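Hypothetical bacterial 6-phosphogluconolactonase (Bacteroides fragilis, PDB 3SCY) probably hydrolyses 6-phosphogluconolactone or a related sugar lactone, as a member of the seven-bladed beta-propeller lactonase family. Local coordinates at residues 276-287 with 298-309; 105-113 with 122-130. One frame throughout, in Å; residues are numbered along the deposited sequence. Where two conformers were deposited one is given.

Contact 1: 276-287 with 298-309; sequences SNRLKADGVAIF and KVGYQLTGIHPR. With NA (sodium ion), chain E.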
loop_
_atom_site.group_PDB
_atom_site.type_symbol
_atom_site.label_atom_id
_atom_site.label_comp_id
_atom_site.label_asym_id
_atom_site.label_seq_id
_atom_site.Cartn_x
_atom_site.Cartn_y
_atom_site.Cartn_z
ATOM N N SER A 276 4.881 10.265 2.792
ATOM C CA SER A 276 4.031 11.037 3.684
ATOM C C SER A 276 4.397 10.883 5.152
ATOM O O SER A 276 4.988 9.875 5.546
ATOM C CB SER A 276 2.557 10.700 3.470
ATOM O OG SER A 276 2.221 9.387 3.917
ATOM N N ASN A 277 4.026 11.903 5.941
ATOM C CA ASN A 277 4.271 11.983 7.370
ATOM C C ASN A 277 3.023 12.335 8.088
ATOM O O ASN A 277 2.281 13.200 7.635
ATOM C CB ASN A 277 5.301 13.085 7.658
ATOM C CG ASN A 277 6.680 12.816 7.125
ATOM O OD1 ASN A 277 7.237 11.727 7.284
ATOM N ND2 ASN A 277 7.311 13.864 6.575
ATOM N N ARG A 278 2.791 11.701 9.234
ATOM C CA ARG A 278 1.647 11.992 10.090
ATOM C C ARG A 278 2.102 12.540 11.437
ATOM O O ARG A 278 3.300 12.592 11.719
ATOM C CB ARG A 278 0.849 10.705 10.332
ATOM C CG ARG A 278 0.294 10.087 9.045
ATOM C CD ARG A 278 -0.172 8.656 9.263
ATOM N NE ARG A 278 0.943 7.731 9.470
ATOM C CZ ARG A 278 0.801 6.465 9.852
ATOM N NH1 ARG A 278 -0.403 5.971 10.103
ATOM N NH2 ARG A 278 1.866 5.685 9.992
ATOM N N LEU A 279 1.120 12.891 12.288
ATOM C CA LEU A 279 1.214 13.268 13.710
ATOM C C LEU A 279 1.727 14.696 13.912
ATOM O O LEU A 279 1.132 15.450 14.688
ATOM C CB LEU A 279 2.050 12.234 14.513
ATOM C CG LEU A 279 1.629 10.733 14.344
ATOM C CD1 LEU A 279 2.444 9.832 15.253
ATOM C CD2 LEU A 279 0.137 10.519 14.640
ATOM N N LYS A 280 2.813 15.071 13.224
ATOM C CA LYS A 280 3.359 16.443 13.297
ATOM C C LYS A 280 3.723 16.857 11.894
ATOM O O LYS A 280 4.322 16.054 11.174
ATOM C CB LYS A 280 4.588 16.550 14.214
ATOM C CG LYS A 280 4.309 16.425 15.704
ATOM C CD LYS A 280 5.556 16.781 16.513
ATOM N N ALA A 281 3.420 18.123 11.522
ATOM C CA ALA A 281 3.735 18.689 10.207
ATOM C C ALA A 281 3.236 17.745 9.114
ATOM O O ALA A 281 3.960 17.437 8.167
ATOM C CB ALA A 281 5.238 18.924 10.073
ATOM N N ASP A 282 1.999 17.260 9.256
ATOM C CA ASP A 282 1.434 16.285 8.333
ATOM C C ASP A 282 1.589 16.742 6.884
ATOM O O ASP A 282 1.284 17.882 6.536
ATOM C CB ASP A 282 -0.049 16.024 8.653
ATOM C CG ASP A 282 -0.321 15.549 10.062
ATOM O OD1 ASP A 282 0.058 16.265 11.014
ATOM O OD2 ASP A 282 -1.005 14.499 10.220
ATOM N N GLY A 283 2.115 15.857 6.063
ATOM C CA GLY A 283 2.331 16.240 4.686
ATOM C C GLY A 283 3.133 15.244 3.917
ATOM O O GLY A 283 3.274 14.084 4.325
ATOM N N VAL A 284 3.633 15.709 2.760
ATOM C CA VAL A 284 4.341 14.846 1.830
ATOM C C VAL A 284 5.684 15.448 1.518
ATOM O O VAL A 284 5.741 16.580 1.038
ATOM C CB VAL A 284 3.487 14.654 0.550
ATOM C CG1 VAL A 284 4.224 13.830 -0.505
ATOM C CG2 VAL A 284 2.150 13.993 0.886
ATOM N N ALA A 285 6.761 14.671 1.765
ATOM C CA ALA A 285 8.132 15.052 1.413
ATOM C C ALA A 285 8.355 14.671 -0.045
ATOM O O ALA A 285 7.885 13.617 -0.501
ATOM C CB ALA A 285 9.127 14.325 2.318
ATOM N N ILE A 286 9.047 15.541 -0.786
ATOM C CA ILE A 286 9.287 15.368 -2.211
ATOM C C ILE A 286 10.779 15.261 -2.474
ATOM O O ILE A 286 11.545 16.157 -2.089
ATOM C CB ILE A 286 8.682 16.552 -3.003
ATOM C CG1 ILE A 286 7.215 16.847 -2.542
ATOM C CG2 ILE A 286 8.826 16.302 -4.535
ATOM C CD1 ILE A 286 6.603 18.161 -3.112
ATOM N N PHE A 287 11.162 14.188 -3.153
ATOM C CA PHE A 287 12.561 13.919 -3.501
ATOM C C PHE A 287 12.749 13.766 -4.979
ATOM O O PHE A 287 11.915 13.160 -5.666
ATOM C CB PHE A 287 13.067 12.642 -2.833
ATOM C CG PHE A 287 12.987 12.631 -1.330
ATOM C CD1 PHE A 287 11.826 12.228 -0.683
ATOM C CD2 PHE A 287 14.090 12.983 -0.555
ATOM C CE1 PHE A 287 11.757 12.201 0.714
ATOM C CE2 PHE A 287 14.026 12.932 0.840
ATOM C CZ PHE A 287 12.868 12.518 1.466
ATOM N N LYS A 298 16.134 15.738 -1.387
ATOM C CA LYS A 298 14.859 16.403 -1.092
ATOM C C LYS A 298 14.765 17.706 -1.858
ATOM O O LYS A 298 15.752 18.445 -1.964
ATOM C CB LYS A 298 14.665 16.637 0.409
ATOM C CG LYS A 298 13.191 16.892 0.763
ATOM C CD LYS A 298 12.909 17.090 2.225
ATOM C CE LYS A 298 12.978 15.832 3.033
ATOM N NZ LYS A 298 12.758 16.119 4.481
ATOM N N VAL A 299 13.610 17.954 -2.459
ATOM C CA VAL A 299 13.380 19.179 -3.225
ATOM C C VAL A 299 12.205 20.004 -2.662
ATOM O O VAL A 299 12.093 21.184 -3.003
ATOM C CB VAL A 299 13.194 18.929 -4.748
ATOM C CG1 VAL A 299 14.445 18.318 -5.380
ATOM C CG2 VAL A 299 11.973 18.068 -5.038
ATOM N N GLY A 300 11.343 19.424 -1.822
ATOM C CA GLY A 300 10.235 20.213 -1.300
ATOM C C GLY A 300 9.409 19.469 -0.283
ATOM O O GLY A 300 9.726 18.327 0.085
ATOM N N TYR A 301 8.356 20.141 0.189
ATOM C CA TYR A 301 7.475 19.571 1.198
ATOM C C TYR A 301 6.107 20.199 1.054
ATOM O O TYR A 301 5.996 21.434 0.928
ATOM C CB TYR A 301 8.036 19.838 2.623
ATOM C CG TYR A 301 7.378 18.929 3.638
ATOM C CD1 TYR A 301 7.861 17.647 3.862
ATOM C CD2 TYR A 301 6.266 19.352 4.371
ATOM C CE1 TYR A 301 7.228 16.776 4.748
ATOM C CE2 TYR A 301 5.645 18.499 5.284
ATOM C CZ TYR A 301 6.155 17.228 5.494
ATOM O OH TYR A 301 5.573 16.359 6.383
ATOM N N GLN A 302 5.068 19.367 1.080
ATOM C CA GLN A 302 3.699 19.851 0.958
ATOM C C GLN A 302 2.892 19.479 2.183
ATOM O O GLN A 302 2.667 18.299 2.436
ATOM C CB GLN A 302 3.049 19.268 -0.310
ATOM C CG GLN A 302 1.548 19.609 -0.425
ATOM C CD GLN A 302 1.280 21.069 -0.656
ATOM O OE1 GLN A 302 1.670 21.634 -1.674
ATOM N NE2 GLN A 302 0.628 21.722 0.279
ATOM N N LEU A 303 2.424 20.483 2.913
ATOM C CA LEU A 303 1.564 20.237 4.067
ATOM C C LEU A 303 0.205 19.792 3.587
ATOM O O LEU A 303 -0.309 20.314 2.602
ATOM C CB LEU A 303 1.451 21.490 4.933
ATOM C CG LEU A 303 2.733 21.875 5.687
ATOM C CD1 LEU A 303 2.595 23.258 6.309
ATOM C CD2 LEU A 303 3.034 20.869 6.820
ATOM N N THR A 304 -0.377 18.820 4.279
ATOM C CA THR A 304 -1.675 18.304 3.865
ATOM C C THR A 304 -2.662 18.394 5.001
ATOM O O THR A 304 -2.325 18.859 6.090
ATOM C CB THR A 304 -1.525 16.804 3.463
ATOM O OG1 THR A 304 -1.051 16.056 4.580
ATOM C CG2 THR A 304 -0.617 16.579 2.255
ATOM N N GLY A 305 -3.842 17.845 4.762
ATOM C CA GLY A 305 -4.828 17.602 5.809
ATOM C C GLY A 305 -4.244 16.603 6.799
ATOM O O GLY A 305 -3.170 16.019 6.572
ATOM N N ILE A 306 -4.930 16.393 7.904
ATOM C CA ILE A 306 -4.388 15.584 8.992
ATOM C C ILE A 306 -4.497 14.103 8.766
ATOM O O ILE A 306 -5.556 13.576 8.429
ATOM C CB ILE A 306 -5.026 15.968 10.357
ATOM C CG1 ILE A 306 -4.980 17.507 10.576
ATOM C CG2 ILE A 306 -4.368 15.201 11.522
ATOM C CD1 ILE A 306 -3.572 18.200 10.480
ATOM N N HIS A 307 -3.373 13.434 9.051
ATOM C CA HIS A 307 -3.179 11.990 9.021
ATOM C C HIS A 307 -3.205 11.420 7.586
ATOM O O HIS A 307 -4.028 10.548 7.272
ATOM C CB HIS A 307 -4.173 11.270 9.941
ATOM C CG HIS A 307 -3.661 9.957 10.457
ATOM N ND1 HIS A 307 -2.958 9.873 11.647
ATOM C CD2 HIS A 307 -3.745 8.712 9.906
ATOM C CE1 HIS A 307 -2.675 8.586 11.806
ATOM N NE2 HIS A 307 -3.116 7.853 10.778
ATOM N N PRO A 308 -2.208 11.841 6.755
ATOM C CA PRO A 308 -2.066 11.280 5.390
ATOM C C PRO A 308 -1.441 9.882 5.421
ATOM O O PRO A 308 -0.285 9.686 5.072
ATOM C CB PRO A 308 -1.132 12.283 4.701
ATOM C CG PRO A 308 -0.273 12.823 5.816
ATOM C CD PRO A 308 -1.189 12.884 7.025
ATOM N N ARG A 309 -2.216 8.883 5.841
ATOM C CA ARG A 309 -1.716 7.504 5.941
ATOM C C ARG A 309 -1.473 6.838 4.547
ATOM O O ARG A 309 -0.702 5.879 4.424
ATOM C CB ARG A 309 -2.760 6.699 6.733
ATOM C CG ARG A 309 -2.581 5.180 6.776
ATOM C CD ARG A 309 -3.535 4.568 7.813
ATOM N NE ARG A 309 -3.549 3.103 7.702
ATOM C CZ ARG A 309 -3.118 2.263 8.640
ATOM N NH1 ARG A 309 -2.661 2.728 9.803
ATOM N NH2 ARG A 309 -3.139 0.949 8.425
HETATM NA NA NA E . 3.154 22.988 -2.632
HETATM O O HOH W 1 -1.661 12.843 11.972
HETATM O O HOH W 2 -0.339 19.629 7.840
HETATM O O HOH W 3 4.253 23.398 -0.337
HETATM O O HOH W 4 2.003 24.944 -2.511
HETATM O O HOH W 5 5.155 24.213 -3.860
HETATM O O HOH W 6 5.269 21.422 -2.932
#
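K298 crosses the F287 ring obliquely, with CG over one face toward the rim and CE 3.7 Å from CZ, while NZ goes on to the carbonyl of A252. A classic beta bulge sets V299 and G300 together opposite I286, whose carbonyl oxygen accepts from both their amides. Y301 CG stands anti to the backbone N (chi1 -163°), which carries the ring past A285; there OH donates to A281 O at 2.6 Å and accepts from N277 ND2 at 3.0 Å, the amide nearly coplanar with the ring and its OD1 bonded to S261 OG. Q302 pairs with V284 through two backbone bonds and turns its side chain off the sheet, where OE1 binds the sodium ion at 2.2 Å. T304 N donates to D282 O, and H307 N reaches D282 OD2 at 2.8 Å on the anti side, well out of the carboxylate plane. Over the H307 ring sits R278 CD, 3.5 Å from the centroid, a CH-pi contact; R278 NE bonds to the G260 carbonyl and NH2 forms a salt bridge with E230. P308, centre of an inverse gamma turn, takes the S276 hydroxyl on its carbonyl oxygen at 2.8 Å. The A281 and D282 carbonyls are thus both satisfied across the contact, and the H307 amide would be expected to favour ionised D282.

Contact 2: 105-113 with 122-130; sequences LTTNGKNIV and ITVFPIGQD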
loop_
_atom_site.group_PDB
_atom_site.type_symbol
_atom_site.label_atom_id
_atom_site.label_comp_id
_atom_site.label_asym_id
_atom_site.label_seq_id
_atom_site.Cartn_x
_atom_site.Cartn_y
_atom_site.Cartn_z
ATOM N N LEU A 105 -2.402 -5.964 1.565
ATOM C CA LEU A 105 -2.533 -7.237 0.857
ATOM C C LEU A 105 -1.984 -7.114 -0.561
ATOM O O LEU A 105 -1.852 -5.997 -1.107
ATOM C CB LEU A 105 -3.976 -7.824 0.926
ATOM C CG LEU A 105 -5.086 -7.242 0.052
ATOM C CD1 LEU A 105 -6.403 -7.957 0.345
ATOM C CD2 LEU A 105 -5.312 -5.737 0.278
ATOM N N THR A 106 -1.557 -8.254 -1.137
ATOM C CA THR A 106 -1.058 -8.264 -2.504
ATOM C C THR A 106 -1.559 -9.532 -3.189
ATOM O O THR A 106 -2.123 -10.398 -2.525
ATOM C CB THR A 106 0.472 -8.112 -2.586
ATOM O OG1 THR A 106 0.776 -7.738 -3.936
ATOM C CG2 THR A 106 1.222 -9.392 -2.191
ATOM N N THR A 107 -1.424 -9.607 -4.513
ATOM C CA THR A 107 -1.877 -10.770 -5.257
ATOM C C THR A 107 -0.946 -11.050 -6.410
ATOM O O THR A 107 -0.298 -10.127 -6.947
ATOM C CB THR A 107 -3.321 -10.534 -5.803
ATOM O OG1 THR A 107 -3.821 -11.758 -6.386
ATOM C CG2 THR A 107 -3.402 -9.414 -6.880
ATOM N N ASN A 108 -0.948 -12.321 -6.865
ATOM C CA ASN A 108 -0.305 -12.660 -8.129
ATOM C C ASN A 108 -1.375 -13.241 -9.076
ATOM O O ASN A 108 -1.017 -13.844 -10.072
ATOM C CB ASN A 108 0.870 -13.625 -7.946
ATOM C CG ASN A 108 0.453 -15.032 -7.600
ATOM O OD1 ASN A 108 -0.638 -15.255 -7.066
ATOM N ND2 ASN A 108 1.275 -16.009 -7.988
ATOM N N GLY A 109 -2.660 -13.117 -8.721
ATOM C CA GLY A 109 -3.760 -13.647 -9.533
ATOM C C GLY A 109 -4.145 -15.068 -9.161
ATOM O O GLY A 109 -5.244 -15.541 -9.509
ATOM N N LYS A 110 -3.229 -15.781 -8.458
ATOM C CA LYS A 110 -3.461 -17.155 -8.002
ATOM C C LYS A 110 -3.636 -17.221 -6.489
ATOM O O LYS A 110 -4.278 -18.122 -5.982
ATOM C CB LYS A 110 -2.313 -18.082 -8.421
ATOM C CG LYS A 110 -2.181 -18.234 -9.925
ATOM C CD LYS A 110 -0.980 -19.102 -10.280
ATOM C CE LYS A 110 -0.900 -19.388 -11.765
ATOM N NZ LYS A 110 -0.547 -18.173 -12.544
ATOM N N ASN A 111 -3.048 -16.268 -5.760
ATOM C CA ASN A 111 -3.113 -16.182 -4.316
ATOM C C ASN A 111 -3.177 -14.754 -3.885
ATOM O O ASN A 111 -2.638 -13.875 -4.567
ATOM C CB ASN A 111 -1.833 -16.793 -3.683
ATOM C CG ASN A 111 -1.687 -18.249 -4.017
ATOM O OD1 ASN A 111 -2.291 -19.091 -3.371
ATOM N ND2 ASN A 111 -0.890 -18.573 -5.048
ATOM N N ILE A 112 -3.769 -14.543 -2.720
ATOM C CA ILE A 112 -3.781 -13.277 -1.987
ATOM C C ILE A 112 -2.873 -13.467 -0.792
ATOM O O ILE A 112 -2.952 -14.532 -0.147
ATOM C CB ILE A 112 -5.225 -12.903 -1.509
ATOM C CG1 ILE A 112 -6.150 -12.540 -2.678
ATOM C CG2 ILE A 112 -5.212 -11.800 -0.374
ATOM C CD1 ILE A 112 -5.841 -11.198 -3.414
ATOM N N VAL A 113 -2.052 -12.438 -0.455
ATOM C CA VAL A 113 -1.225 -12.505 0.745
ATOM C C VAL A 113 -1.539 -11.270 1.588
ATOM O O VAL A 113 -1.599 -10.184 1.027
ATOM C CB VAL A 113 0.306 -12.594 0.441
ATOM C CG1 VAL A 113 1.103 -12.780 1.719
ATOM C CG2 VAL A 113 0.618 -13.718 -0.538
ATOM N N ILE A 122 1.865 -13.352 8.229
ATOM C CA ILE A 122 1.326 -13.153 6.900
ATOM C C ILE A 122 0.446 -14.357 6.582
ATOM O O ILE A 122 0.719 -15.486 7.034
ATOM C CB ILE A 122 2.377 -12.892 5.792
ATOM C CG1 ILE A 122 3.326 -14.100 5.611
ATOM C CG2 ILE A 122 3.136 -11.590 6.077
ATOM C CD1 ILE A 122 4.295 -13.933 4.405
ATOM N N THR A 123 -0.654 -14.105 5.889
ATOM C CA THR A 123 -1.601 -15.169 5.544
ATOM C C THR A 123 -1.719 -15.281 4.026
ATOM O O THR A 123 -1.836 -14.271 3.336
ATOM C CB THR A 123 -2.986 -14.911 6.198
ATOM O OG1 THR A 123 -2.811 -14.774 7.601
ATOM C CG2 THR A 123 -3.971 -16.073 5.950
ATOM N N VAL A 124 -1.734 -16.521 3.515
ATOM C CA VAL A 124 -1.887 -16.807 2.093
ATOM C C VAL A 124 -3.266 -17.407 1.870
ATOM O O VAL A 124 -3.637 -18.342 2.603
ATOM C CB VAL A 124 -0.777 -17.808 1.614
ATOM C CG1 VAL A 124 -0.928 -18.163 0.139
ATOM C CG2 VAL A 124 0.617 -17.244 1.889
ATOM N N PHE A 125 -3.989 -16.902 0.848
ATOM C CA PHE A 125 -5.275 -17.459 0.439
ATOM C C PHE A 125 -5.232 -17.801 -1.034
ATOM O O PHE A 125 -5.010 -16.889 -1.833
ATOM C CB PHE A 125 -6.446 -16.468 0.656
ATOM C CG PHE A 125 -6.641 -15.897 2.032
ATOM C CD1 PHE A 125 -5.931 -14.775 2.440
ATOM C CD2 PHE A 125 -7.577 -16.443 2.902
ATOM C CE1 PHE A 125 -6.137 -14.214 3.694
ATOM C CE2 PHE A 125 -7.748 -15.913 4.177
ATOM C CZ PHE A 125 -7.036 -14.791 4.567
ATOM N N PRO A 126 -5.541 -19.046 -1.442
ATOM C CA PRO A 126 -5.678 -19.317 -2.876
ATOM C C PRO A 126 -6.929 -18.606 -3.406
ATOM O O PRO A 126 -7.922 -18.473 -2.678
ATOM C CB PRO A 126 -5.863 -20.847 -2.956
ATOM C CG PRO A 126 -5.485 -21.373 -1.572
ATOM C CD PRO A 126 -5.838 -20.241 -0.624
ATOM N N ILE A 127 -6.889 -18.188 -4.656
ATOM C CA ILE A 127 -8.046 -17.557 -5.304
ATOM C C ILE A 127 -8.735 -18.638 -6.131
ATOM O O ILE A 127 -8.075 -19.329 -6.922
ATOM C CB ILE A 127 -7.640 -16.360 -6.185
ATOM C CG1 ILE A 127 -6.984 -15.244 -5.335
ATOM C CG2 ILE A 127 -8.884 -15.803 -6.912
ATOM C CD1 ILE A 127 -6.289 -14.138 -6.130
ATOM N N GLY A 128 -10.044 -18.786 -5.953
ATOM C CA GLY A 128 -10.784 -19.792 -6.714
ATOM C C GLY A 128 -10.996 -19.370 -8.158
ATOM O O GLY A 128 -10.737 -18.220 -8.535
ATOM N N GLN A 129 -11.518 -20.296 -8.977
ATOM C CA GLN A 129 -11.705 -20.054 -10.395
ATOM C C GLN A 129 -12.730 -18.970 -10.699
ATOM O O GLN A 129 -12.756 -18.453 -11.810
ATOM C CB GLN A 129 -12.114 -21.345 -11.081
ATOM C CG GLN A 129 -10.966 -22.334 -11.170
ATOM C CD GLN A 129 -11.353 -23.551 -11.970
ATOM O OE1 GLN A 129 -11.942 -23.454 -13.047
ATOM N NE2 GLN A 129 -11.041 -24.721 -11.441
ATOM N N ASP A 130 -13.582 -18.653 -9.720
ATOM C CA ASP A 130 -14.608 -17.614 -9.824
ATOM C C ASP A 130 -14.145 -16.291 -9.192
ATOM O O ASP A 130 -14.944 -15.370 -9.098
ATOM C CB ASP A 130 -15.887 -18.108 -9.104
ATOM C CG ASP A 130 -15.718 -18.450 -7.614
ATOM O OD1 ASP A 130 -14.562 -18.480 -7.128
ATOM O OD2 ASP A 130 -16.724 -18.796 -6.967
HETATM O O HOH W 7 -5.494 -20.090 -7.385
#
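I112 and F125 form the hydrogen-bonded pair of this antiparallel hairpin, I112 N giving to F125 O and F125 N to I112 O, each at 2.8 Å. One step further out, I127 N donates to K110 O at 2.9 Å, and a water links that same oxygen to I127 O. Between these bonds N111 CA makes a CA-H...O contact to F125 O at 3.2 Å; on the far side of the pair V113 CA does the same to T123 O. The strands are the two middle ones of a four-stranded propeller blade, 102-107 and 138-141 being its outermost strands. Apolar packing divides between the two faces of the blade. On one, I112 presents CG2 to F125 CD1 and CG1 to I127 CD1, the latter 3.8 Å apart, and Y65 of strand 63-68 packs against both isoleucines. I127 CG1 lies beside its own backbone N (chi1 -62°), and the side chain crosses T107 at about a right angle, CD1 3.4 Å from OG1. On the other face V113 meets V124, while N111 rests OD1 on P126 CA at 3.4 Å and sends ND2 to the carbonyl of A188. Turn bonds shape the 107-111 end: T107 OG1 accepts from G109 N in an ST turn, and N108 OD1 takes both K110 N and N111 N.

Overall arrangement
Contacts 1 and 2 are built on comparable hairpins in two different blades of the propeller, contact 2 in the blade that runs from strand 102-107 to strand 138-141 and contact 1 in the one from strand 261-266 to strand 296-303. They lie on opposite sides of the chain's centre, with their own centres 32 Å apart and nearest atoms about 10 Å apart, so neither touches the other. Contact 1 joins the third strand of its blade to the outermost fourth and carries the sodium site, completed by L342 O of the next blade and waters; contact 2 joins second and third strands and is more buried. The R309 side chain of contact 1 comes within about 3 Å of an unidentified molecule, probably from the crystallisation liquor, though it may mark a pocket.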